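DyP (Bjerkandera adusta, PDB 3VXJ) is a dye-decolorizing peroxidase that carries heme b and probably uses hydrogen peroxide to oxidise dyes and phenolic compounds. Local coordinates at residues 21-26 with 125-130; 48-53 with 64-69. One frame throughout, in Å; residues are numbered along the deposited sequence.

Contact 1 of 2, residues 21-26 with 125-130; sequences KQKERF and SDQDDF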
loop_
_atom_site.group_PDB
_atom_site.type_symbol
_atom_site.label_atom_id
_atom_site.label_comp_id
_atom_site.label_asym_id
_atom_site.label_seq_id
_atom_site.Cartn_x
_atom_site.Cartn_y
_atom_site.Cartn_z
ATOM N N LYS A 21 9.720 -7.705 -6.255
ATOM C CA LYS A 21 11.127 -7.538 -6.578
ATOM C C LYS A 21 11.847 -6.759 -5.484
ATOM O O LYS A 21 11.245 -5.910 -4.819
ATOM C CB LYS A 21 11.288 -6.837 -7.930
ATOM C CG LYS A 21 10.972 -7.717 -9.133
ATOM C CD LYS A 21 12.011 -8.810 -9.346
ATOM C CE LYS A 21 12.124 -9.150 -10.816
ATOM N NZ LYS A 21 13.060 -10.273 -11.068
ATOM N N GLN A 22 13.133 -7.051 -5.307
ATOM C CA GLN A 22 13.947 -6.403 -4.274
ATOM C C GLN A 22 14.110 -4.891 -4.470
ATOM O O GLN A 22 14.278 -4.155 -3.497
ATOM C CB GLN A 22 15.321 -7.074 -4.187
ATOM C CG GLN A 22 15.317 -8.459 -3.524
ATOM C CD GLN A 22 15.378 -8.386 -2.008
ATOM O OE1 GLN A 22 16.272 -7.755 -1.439
ATOM N NE2 GLN A 22 14.425 -9.035 -1.346
ATOM N N LYS A 23 14.075 -4.437 -5.724
ATOM C CA LYS A 23 14.226 -3.017 -6.045
ATOM C C LYS A 23 13.051 -2.581 -6.899
ATOM O O LYS A 23 12.542 -3.357 -7.703
ATOM C CB LYS A 23 15.522 -2.757 -6.820
ATOM C CG LYS A 23 16.786 -3.426 -6.267
ATOM C CD LYS A 23 17.173 -2.882 -4.899
ATOM C CE LYS A 23 18.486 -3.490 -4.446
ATOM N NZ LYS A 23 18.916 -3.018 -3.094
ATOM N N GLU A 24 12.604 -1.345 -6.733
ATOM C CA GLU A 24 11.556 -0.839 -7.610
ATOM C C GLU A 24 11.756 0.645 -7.837
ATOM O O GLU A 24 12.194 1.357 -6.922
ATOM C CB GLU A 24 10.171 -1.112 -7.012
ATOM C CG GLU A 24 9.002 -0.869 -7.955
ATOM C CD GLU A 24 7.664 -1.181 -7.319
ATOM O OE1 GLU A 24 7.615 -1.512 -6.114
ATOM O OE2 GLU A 24 6.642 -1.073 -8.023
ATOM N N ARG A 25 11.454 1.104 -9.051
ATOM C CA ARG A 25 11.533 2.522 -9.389
ATOM C C ARG A 25 10.225 2.978 -10.008
ATOM O O ARG A 25 9.638 2.294 -10.857
ATOM C CB ARG A 25 12.678 2.785 -10.363
ATOM C CG ARG A 25 12.864 4.270 -10.707
ATOM C CD ARG A 25 14.145 4.505 -11.484
ATOM N NE ARG A 25 15.312 4.229 -10.659
ATOM C CZ ARG A 25 16.547 4.090 -11.129
ATOM N NH1 ARG A 25 16.783 4.200 -12.431
ATOM N NH2 ARG A 25 17.545 3.837 -10.291
ATOM N N PHE A 26 9.766 4.138 -9.561
ATOM C CA PHE A 26 8.570 4.761 -10.094
ATOM C C PHE A 26 9.035 5.970 -10.895
ATOM O O PHE A 26 9.600 6.917 -10.335
ATOM C CB PHE A 26 7.651 5.188 -8.953
ATOM C CG PHE A 26 7.159 4.040 -8.099
ATOM C CD1 PHE A 26 5.913 3.478 -8.342
ATOM C CD2 PHE A 26 7.952 3.509 -7.076
ATOM C CE1 PHE A 26 5.450 2.410 -7.570
ATOM C CE2 PHE A 26 7.497 2.437 -6.301
ATOM C CZ PHE A 26 6.251 1.891 -6.551
ATOM N N SER A 125 12.922 -4.790 -10.256
ATOM C CA SER A 125 14.099 -5.571 -10.639
ATOM C C SER A 125 14.935 -5.953 -9.429
ATOM O O SER A 125 14.592 -5.632 -8.297
ATOM C CB SER A 125 14.934 -4.823 -11.687
ATOM O OG SER A 125 15.846 -5.705 -12.317
ATOM N N ASP A 126 16.037 -6.645 -9.673
ATOM C CA ASP A 126 16.835 -7.204 -8.593
ATOM C C ASP A 126 17.945 -6.277 -8.097
ATOM O O ASP A 126 18.441 -6.470 -6.983
ATOM C CB ASP A 126 17.458 -8.526 -9.049
ATOM C CG ASP A 126 16.441 -9.650 -9.219
ATOM O OD1 ASP A 126 15.307 -9.554 -8.706
ATOM O OD2 ASP A 126 16.793 -10.655 -9.874
ATOM N N GLN A 127 18.359 -5.314 -8.924
ATOM C CA GLN A 127 19.499 -4.438 -8.622
ATOM C C GLN A 127 19.250 -3.035 -9.161
ATOM O O GLN A 127 18.576 -2.871 -10.178
ATOM C CB GLN A 127 20.794 -4.977 -9.243
ATOM C CG GLN A 127 21.228 -6.373 -8.765
ATOM C CD GLN A 127 21.835 -6.390 -7.361
ATOM O OE1 GLN A 127 23.050 -6.395 -7.209
ATOM N NE2 GLN A 127 20.983 -6.404 -6.334
ATOM N N ASP A 128 19.820 -2.037 -8.492
ATOM C CA ASP A 128 19.696 -0.651 -8.927
ATOM C C ASP A 128 20.242 -0.425 -10.340
ATOM O O ASP A 128 19.652 0.309 -11.126
ATOM C CB ASP A 128 20.368 0.288 -7.928
ATOM C CG ASP A 128 19.599 0.407 -6.638
ATOM O OD1 ASP A 128 18.372 0.176 -6.643
ATOM O OD2 ASP A 128 20.226 0.747 -5.615
ATOM N N ASP A 129 21.352 -1.081 -10.680
ATOM C CA ASP A 129 21.900 -0.965 -12.028
ATOM C C ASP A 129 20.907 -1.426 -13.098
ATOM O O ASP A 129 20.868 -0.862 -14.189
ATOM C CB ASP A 129 23.207 -1.756 -12.153
ATOM C CG ASP A 129 24.359 -1.128 -11.378
ATOM O OD1 ASP A 129 25.333 -1.852 -11.102
ATOM O OD2 ASP A 129 24.298 0.076 -11.033
ATOM N N PHE A 130 20.111 -2.448 -12.781
ATOM C CA PHE A 130 19.107 -2.947 -13.719
ATOM C C PHE A 130 17.959 -1.945 -13.857
ATOM O O PHE A 130 17.442 -1.736 -14.958
ATOM C CB PHE A 130 18.575 -4.325 -13.301
ATOM C CG PHE A 130 19.648 -5.363 -13.009
ATOM C CD1 PHE A 130 20.959 -5.256 -13.500
ATOM C CD2 PHE A 130 19.318 -6.479 -12.256
ATOM C CE1 PHE A 130 21.919 -6.235 -13.218
ATOM C CE2 PHE A 130 20.267 -7.460 -11.974
ATOM C CZ PHE A 130 21.562 -7.340 -12.455
HETATM O O HOH W 1 19.225 -0.096 -3.269
#
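Lys23 and Ser125 form an antiparallel hydrogen-bonded pair where strand 23-31 begins and strand 119-125 ends, both central in the ferredoxin-like (dimeric alpha+beta barrel) sheet. Two backbone bonds define the tight part: Lys23 N gives to Ser125 O at 2.9 Å, and Ser125 N returns a straighter bond to Lys23 O (3.0 Å, 167°). Lys21 packs against Ser125, its CB 3.5 Å from Ser125 N. A bend at chi2 (-70°) then turns the chain so that CD lies beside the Asp126 carboxylate, and Lys21 NZ makes a salt bridge to Asp126 OD1 at 3.3 Å, its hydrogen bond weak. The amine also has a cation-pi partner in the ring of Phe66, so its charge is shared. With an alanine in place of Lys21, the Asp126 carboxylate would probably lose its cationic mate and the Phe66 ring its cation.

The loose side begins where the chain leaves the strand and turns into helix 128-142, among exposed residues. Gln127 NE2 bonds back to Asp126 O (2.6 Å, 172°), in the plane of its own amide. Over this turn runs the side chain of Lys23, with CG 3.5 Å from the same carbonyl oxygen, Asp126 O. Its charged end does not reach Asp128 directly: water 1 bridges them, accepting from Lys23 NZ at 2.9 Å and donating to Asp128 OD2 at 2.7 Å.

Contact 2 of 2, residues 48-53 with 64-69; sequences RITSAA and LAFVNL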
loop_
_atom_site.group_PDB
_atom_site.type_symbol
_atom_site.label_atom_id
_atom_site.label_comp_id
_atom_site.label_asym_id
_atom_site.label_seq_id
_atom_site.Cartn_x
_atom_site.Cartn_y
_atom_site.Cartn_z
ATOM N N ARG A 48 7.986 -4.967 -23.086
ATOM C CA ARG A 48 8.346 -4.646 -21.702
ATOM C C ARG A 48 7.247 -4.775 -20.650
ATOM O O ARG A 48 7.548 -4.949 -19.469
ATOM C CB ARG A 48 8.926 -3.230 -21.632
ATOM C CG ARG A 48 10.216 -3.034 -22.435
ATOM C CD ARG A 48 11.418 -3.650 -21.737
ATOM N NE ARG A 48 12.658 -3.338 -22.443
ATOM C CZ ARG A 48 13.457 -4.234 -23.015
ATOM N NH1 ARG A 48 13.170 -5.529 -22.958
ATOM N NH2 ARG A 48 14.558 -3.830 -23.633
ATOM N N ILE A 49 5.984 -4.651 -21.048
ATOM C CA ILE A 49 4.911 -4.616 -20.045
ATOM C C ILE A 49 4.582 -6.029 -19.572
ATOM O O ILE A 49 4.190 -6.890 -20.365
ATOM C CB ILE A 49 3.660 -3.853 -20.531
ATOM C CG1 ILE A 49 3.992 -2.367 -20.797
ATOM C CG2 ILE A 49 2.507 -3.999 -19.517
ATOM C CD1 ILE A 49 4.315 -1.505 -19.560
ATOM N N THR A 50 4.744 -6.243 -18.271
ATOM C CA THR A 50 4.703 -7.564 -17.663
ATOM C C THR A 50 3.321 -7.939 -17.140
ATOM O O THR A 50 2.765 -7.243 -16.279
ATOM C CB THR A 50 5.733 -7.635 -16.522
ATOM O OG1 THR A 50 6.974 -7.071 -16.972
ATOM C CG2 THR A 50 5.951 -9.069 -16.093
ATOM N N SER A 51 2.786 -9.041 -17.656
ATOM C CA SER A 51 1.477 -9.543 -17.264
ATOM C C SER A 51 1.504 -10.380 -15.986
ATOM O O SER A 51 2.564 -10.848 -15.551
ATOM C CB SER A 51 0.890 -10.398 -18.388
ATOM O OG SER A 51 1.598 -11.626 -18.504
ATOM N N ALA A 52 0.324 -10.577 -15.402
ATOM C CA ALA A 52 0.147 -11.508 -14.297
ATOM C C ALA A 52 0.638 -12.915 -14.666
ATOM O O ALA A 52 1.256 -13.602 -13.840
ATOM C CB ALA A 52 -1.316 -11.530 -13.871
ATOM N N ALA A 53 0.392 -13.330 -15.910
ATOM C CA ALA A 53 0.877 -14.629 -16.410
ATOM C C ALA A 53 2.398 -14.781 -16.307
ATOM O O ALA A 53 2.890 -15.844 -15.908
ATOM C CB ALA A 53 0.414 -14.866 -17.844
ATOM N N LEU A 64 14.524 -9.742 -16.673
ATOM C CA LEU A 64 15.340 -9.190 -15.602
ATOM C C LEU A 64 14.600 -8.089 -14.846
ATOM O O LEU A 64 14.838 -7.873 -13.662
ATOM C CB LEU A 64 16.651 -8.649 -16.167
ATOM C CG LEU A 64 17.708 -8.210 -15.153
ATOM C CD1 LEU A 64 18.137 -9.372 -14.260
ATOM C CD2 LEU A 64 18.901 -7.638 -15.888
ATOM N N ALA A 65 13.706 -7.397 -15.544
ATOM C CA ALA A 65 12.853 -6.404 -14.913
ATOM C C ALA A 65 11.412 -6.541 -15.374
ATOM O O ALA A 65 11.136 -6.910 -16.515
ATOM C CB ALA A 65 13.379 -4.996 -15.171
ATOM N N PHE A 66 10.498 -6.235 -14.459
ATOM C CA PHE A 66 9.080 -6.162 -14.755
ATOM C C PHE A 66 8.741 -4.696 -14.934
ATOM O O PHE A 66 9.231 -3.846 -14.182
ATOM C CB PHE A 66 8.248 -6.713 -13.591
ATOM C CG PHE A 66 8.617 -8.114 -13.162
ATOM C CD1 PHE A 66 9.063 -9.063 -14.083
ATOM C CD2 PHE A 66 8.487 -8.493 -11.825
ATOM C CE1 PHE A 66 9.387 -10.360 -13.677
ATOM C CE2 PHE A 66 8.808 -9.792 -11.410
ATOM C CZ PHE A 66 9.259 -10.726 -12.342
ATOM N N VAL A 67 7.885 -4.387 -15.902
ATOM C CA VAL A 67 7.412 -3.007 -16.063
ATOM C C VAL A 67 5.893 -2.956 -16.159
ATOM O O VAL A 67 5.276 -3.725 -16.890
ATOM C CB VAL A 67 8.037 -2.290 -17.294
ATOM C CG1 VAL A 67 7.681 -0.791 -17.272
ATOM C CG2 VAL A 67 9.556 -2.484 -17.321
ATOM N N ASN A 68 5.299 -2.063 -15.367
ATOM C CA ASN A 68 3.888 -1.725 -15.474
ATOM C C ASN A 68 3.752 -0.217 -15.699
ATOM O O ASN A 68 4.706 0.540 -15.495
ATOM C CB ASN A 68 3.120 -2.160 -14.221
ATOM C CG ASN A 68 2.773 -3.662 -14.194
ATOM O OD1 ASN A 68 2.096 -4.104 -13.267
ATOM N ND2 ASN A 68 3.246 -4.452 -15.182
ATOM N N LEU A 69 2.566 0.213 -16.122
ATOM C CA LEU A 69 2.359 1.584 -16.561
ATOM C C LEU A 69 0.953 2.061 -16.231
ATOM O O LEU A 69 -0.040 1.431 -16.611
ATOM C CB LEU A 69 2.630 1.701 -18.070
ATOM C CG LEU A 69 2.338 3.022 -18.797
ATOM C CD1 LEU A 69 3.194 4.171 -18.267
ATOM C CD2 LEU A 69 2.575 2.837 -20.281
HETATM O O HOH W 2 10.033 -6.173 -18.915
#
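Thr50 meets the strand residues Phe66, Val67 and Asn68 with both its backbone and its side chain. Thr50 CB lies 3.9 Å from Val67 N. From there the side chain forks: Thr50 OG1 accepts the Val67 N-H (3.0 Å, 153°), while the methyl Thr50 CG2 goes to the ring of Phe66, 3.7 Å from Phe66 CD1 and oblique to its plane. A chi1 of -46° makes this division, putting OG1 beside Thr50 N, on the side of Val67, and CG2 anti to that N, toward Phe66. Thr50 N itself binds Val67 O at 2.9 Å. The Thr50 carbonyl is held in turn by Asn68 ND2, which lies in the carbonyl plane on a lone pair of Thr50 O (3.0 Å). Asn68 ND2 also donates to Val67 O (2.8 Å), from above that carbonyl's plane, so Val67 O is gripped by two donors.

Just before Thr50, Ile49 CD1 lies 3.9 Å from Leu69 CB. Toward the other end, water 2 donates to both Arg48 O and Ala65 O. The residues leaving helix 34-48 are thus fastened along strand 65-71, an edge strand of the sheet and the second strand of the split beta-alpha-beta unit with which a ferredoxin-like domain begins.

The two contacts, centres 13 Å apart, belong to one four-stranded sheet: contact 1 joins strand 23-31 to the end of strand 119-125, and contact 2 lies on the edge strand 65-71, which pairs with 119-125. They touch directly. Ser125 OG probably hydrogen-bonds Leu64 O at 2.7 Å, and Ser125 CB packs 3.8 Å from Ala65 CB. Lys21 CE also comes within 3.4 Å of Phe66 CE2, so the ring that receives the Thr50 methyl in contact 2 is a neighbour of the lysine in contact 1. Neither contact reaches the heme, whose iron is bound by His308, or the 2,6-dimethoxyphenol pockets; both lie in the N-terminal dimeric alpha+beta barrel domain.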